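Local coordinates for protein probable ss-1,3-N-acetylglucosaminyltransferase (Staphylococcus aureus subsp. aureus N315, PDB 6H1J) that is probably a glycosyltransferase, with a family 2 domain of the GT-A type joined to a TarS-like linker domain, at residues V158-I163 with S210-I215. Numbering follows the deposited sequence.
Sequences VAKADI and SKNYSI
Val-158 and Ile-215 form a single antiparallel bridge as a hydrogen-bonded pair: Val-158 N donates to Ile-215 O (2.9 Å), and Ile-215 N returns a bond to Val-158 O. Beyond this bridge the regular pairing lapses, and the carbonyl of Ala-159 is taken up by a side chain. With OG turned beside its own backbone N (chi1 -59°), Ser-214 donates to Ala-159 O at 2.7 Å and is also hydrogen-bonded to Ser-132 OG. Ala-161 N then reaches Tyr-213 O (2.8 Å, 170° at the hydrogen). One water closes the next gap, donating to Ala-161 O and Lys-211 O while accepting from Tyr-213 N at 3.0 Å. Apolar groups flank these bonds: Ala-161 CB touches Ile-215 CD1 (3.8 Å), and Ile-163 CG1 approaches Tyr-213 CE2 obliquely (3.9 Å). CD and CE of Lys-160 run alongside the Asn-212 amide, CE 3.7 Å from OD1, while Asn-212 ND2 is held by Asn-131 O. Strand 213-216 pairs in parallel with strand 134-142; along its other side the loop 158-163 supplies the partners. With the serine hydroxyl and the water serving where pairing lapses, the polar groups of this mostly buried seam are probably satisfied without continuous strand pairing.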
loop_
_atom_site.group_PDB
_atom_site.type_symbol
_atom_site.label_atom_id
_atom_site.label_comp_id
_atom_site.label_asym_id
_atom_site.label_seq_id
_atom_site.Cartn_x
_atom_site.Cartn_y
_atom_site.Cartn_z
ATOM N N VAL B 158 -26.353 -32.779 12.921
ATOM C CA VAL B 158 -27.209 -31.619 12.629
ATOM C C VAL B 158 -28.291 -32.110 11.667
ATOM O O VAL B 158 -28.003 -32.504 10.565
ATOM C CB VAL B 158 -26.424 -30.443 11.997
ATOM C CG1 VAL B 158 -27.315 -29.249 11.690
ATOM C CG2 VAL B 158 -25.225 -30.027 12.837
ATOM N N ALA B 159 -29.543 -32.095 12.107
ATOM C CA ALA B 159 -30.636 -32.637 11.307
ATOM C C ALA B 159 -31.020 -31.676 10.179
ATOM O O ALA B 159 -31.305 -32.119 9.052
ATOM C CB ALA B 159 -31.810 -32.922 12.205
ATOM N N LYS B 160 -31.036 -30.368 10.495
ATOM C CA LYS B 160 -31.376 -29.311 9.579
ATOM C C LYS B 160 -30.285 -28.225 9.608
ATOM O O LYS B 160 -30.381 -27.259 10.374
ATOM C CB LYS B 160 -32.714 -28.707 10.018
ATOM C CG LYS B 160 -33.930 -29.572 9.745
ATOM C CD LYS B 160 -34.422 -29.403 8.319
ATOM C CE LYS B 160 -35.809 -29.973 8.109
ATOM N NZ LYS B 160 -35.743 -31.425 7.863
ATOM N N ALA B 161 -29.273 -28.369 8.754
ATOM C CA ALA B 161 -28.075 -27.562 8.783
ATOM C C ALA B 161 -28.268 -26.322 7.916
ATOM O O ALA B 161 -29.145 -26.282 7.037
ATOM C CB ALA B 161 -26.919 -28.382 8.274
ATOM N N ASP B 162 -27.449 -25.307 8.188
ATOM C CA ASP B 162 -27.478 -24.044 7.478
ATOM C C ASP B 162 -26.077 -23.778 6.886
ATOM O O ASP B 162 -25.062 -24.038 7.555
ATOM C CB ASP B 162 -27.968 -22.957 8.438
ATOM C CG ASP B 162 -29.358 -23.246 9.023
ATOM O OD1 ASP B 162 -30.344 -23.001 8.310
ATOM O OD2 ASP B 162 -29.447 -23.707 10.189
ATOM N N ILE B 163 -26.033 -23.267 5.646
ATOM C CA ILE B 163 -24.805 -23.113 4.878
ATOM C C ILE B 163 -23.806 -22.281 5.692
ATOM O O ILE B 163 -22.627 -22.649 5.793
ATOM C CB ILE B 163 -25.064 -22.493 3.489
ATOM C CG1 ILE B 163 -25.882 -23.431 2.595
ATOM C CG2 ILE B 163 -23.755 -22.061 2.848
ATOM C CD1 ILE B 163 -26.434 -22.792 1.298
ATOM N N SER B 210 -31.902 -26.664 -3.117
ATOM C CA SER B 210 -32.456 -27.532 -2.070
ATOM C C SER B 210 -32.440 -26.810 -0.718
ATOM O O SER B 210 -31.705 -25.856 -0.549
ATOM C CB SER B 210 -31.669 -28.836 -2.008
ATOM O OG SER B 210 -30.305 -28.579 -1.672
ATOM N N LYS B 211 -33.227 -27.287 0.253
ATOM C CA LYS B 211 -33.324 -26.566 1.519
ATOM C C LYS B 211 -32.889 -27.413 2.707
ATOM O O LYS B 211 -32.493 -26.845 3.716
ATOM C CB LYS B 211 -34.751 -26.048 1.755
ATOM C CG LYS B 211 -35.851 -27.076 1.570
ATOM C CD LYS B 211 -37.214 -26.608 2.098
ATOM C CE LYS B 211 -38.375 -27.314 1.431
ATOM N NZ LYS B 211 -38.629 -28.664 1.984
ATOM N N ASN B 212 -32.935 -28.750 2.585
ATOM C CA ASN B 212 -32.751 -29.613 3.735
ATOM C C ASN B 212 -31.395 -30.341 3.652
ATOM O O ASN B 212 -31.178 -31.209 2.789
ATOM C CB ASN B 212 -33.898 -30.611 3.846
ATOM C CG ASN B 212 -35.205 -29.991 4.273
ATOM O OD1 ASN B 212 -35.266 -28.817 4.641
ATOM N ND2 ASN B 212 -36.261 -30.783 4.225
ATOM N N TYR B 213 -30.503 -30.009 4.589
ATOM C CA TYR B 213 -29.172 -30.543 4.643
ATOM C C TYR B 213 -28.965 -31.149 6.038
ATOM O O TYR B 213 -29.410 -30.574 7.018
ATOM C CB TYR B 213 -28.128 -29.436 4.426
ATOM C CG TYR B 213 -28.535 -28.340 3.472
ATOM C CD1 TYR B 213 -28.960 -28.625 2.184
ATOM C CD2 TYR B 213 -28.440 -27.005 3.842
ATOM C CE1 TYR B 213 -29.337 -27.606 1.315
ATOM C CE2 TYR B 213 -28.776 -25.972 2.971
ATOM C CZ TYR B 213 -29.227 -26.275 1.700
ATOM O OH TYR B 213 -29.551 -25.253 0.853
ATOM N N SER B 214 -28.246 -32.262 6.115
ATOM C CA SER B 214 -27.955 -32.946 7.366
ATOM C C SER B 214 -26.467 -33.261 7.426
ATOM O O SER B 214 -25.844 -33.511 6.401
ATOM C CB SER B 214 -28.751 -34.228 7.483
ATOM O OG SER B 214 -30.137 -33.946 7.416
ATOM N N ILE B 215 -25.945 -33.299 8.649
ATOM C CA ILE B 215 -24.546 -33.583 8.921
ATOM C C ILE B 215 -24.529 -34.662 9.989
ATOM O O ILE B 215 -25.204 -34.517 10.968
ATOM C CB ILE B 215 -23.793 -32.317 9.391
ATOM C CG1 ILE B 215 -23.839 -31.203 8.343
ATOM C CG2 ILE B 215 -22.358 -32.656 9.800
ATOM C CD1 ILE B 215 -23.503 -29.845 8.926
HETATM O O HOH W 1 -31.330 -27.565 6.105
#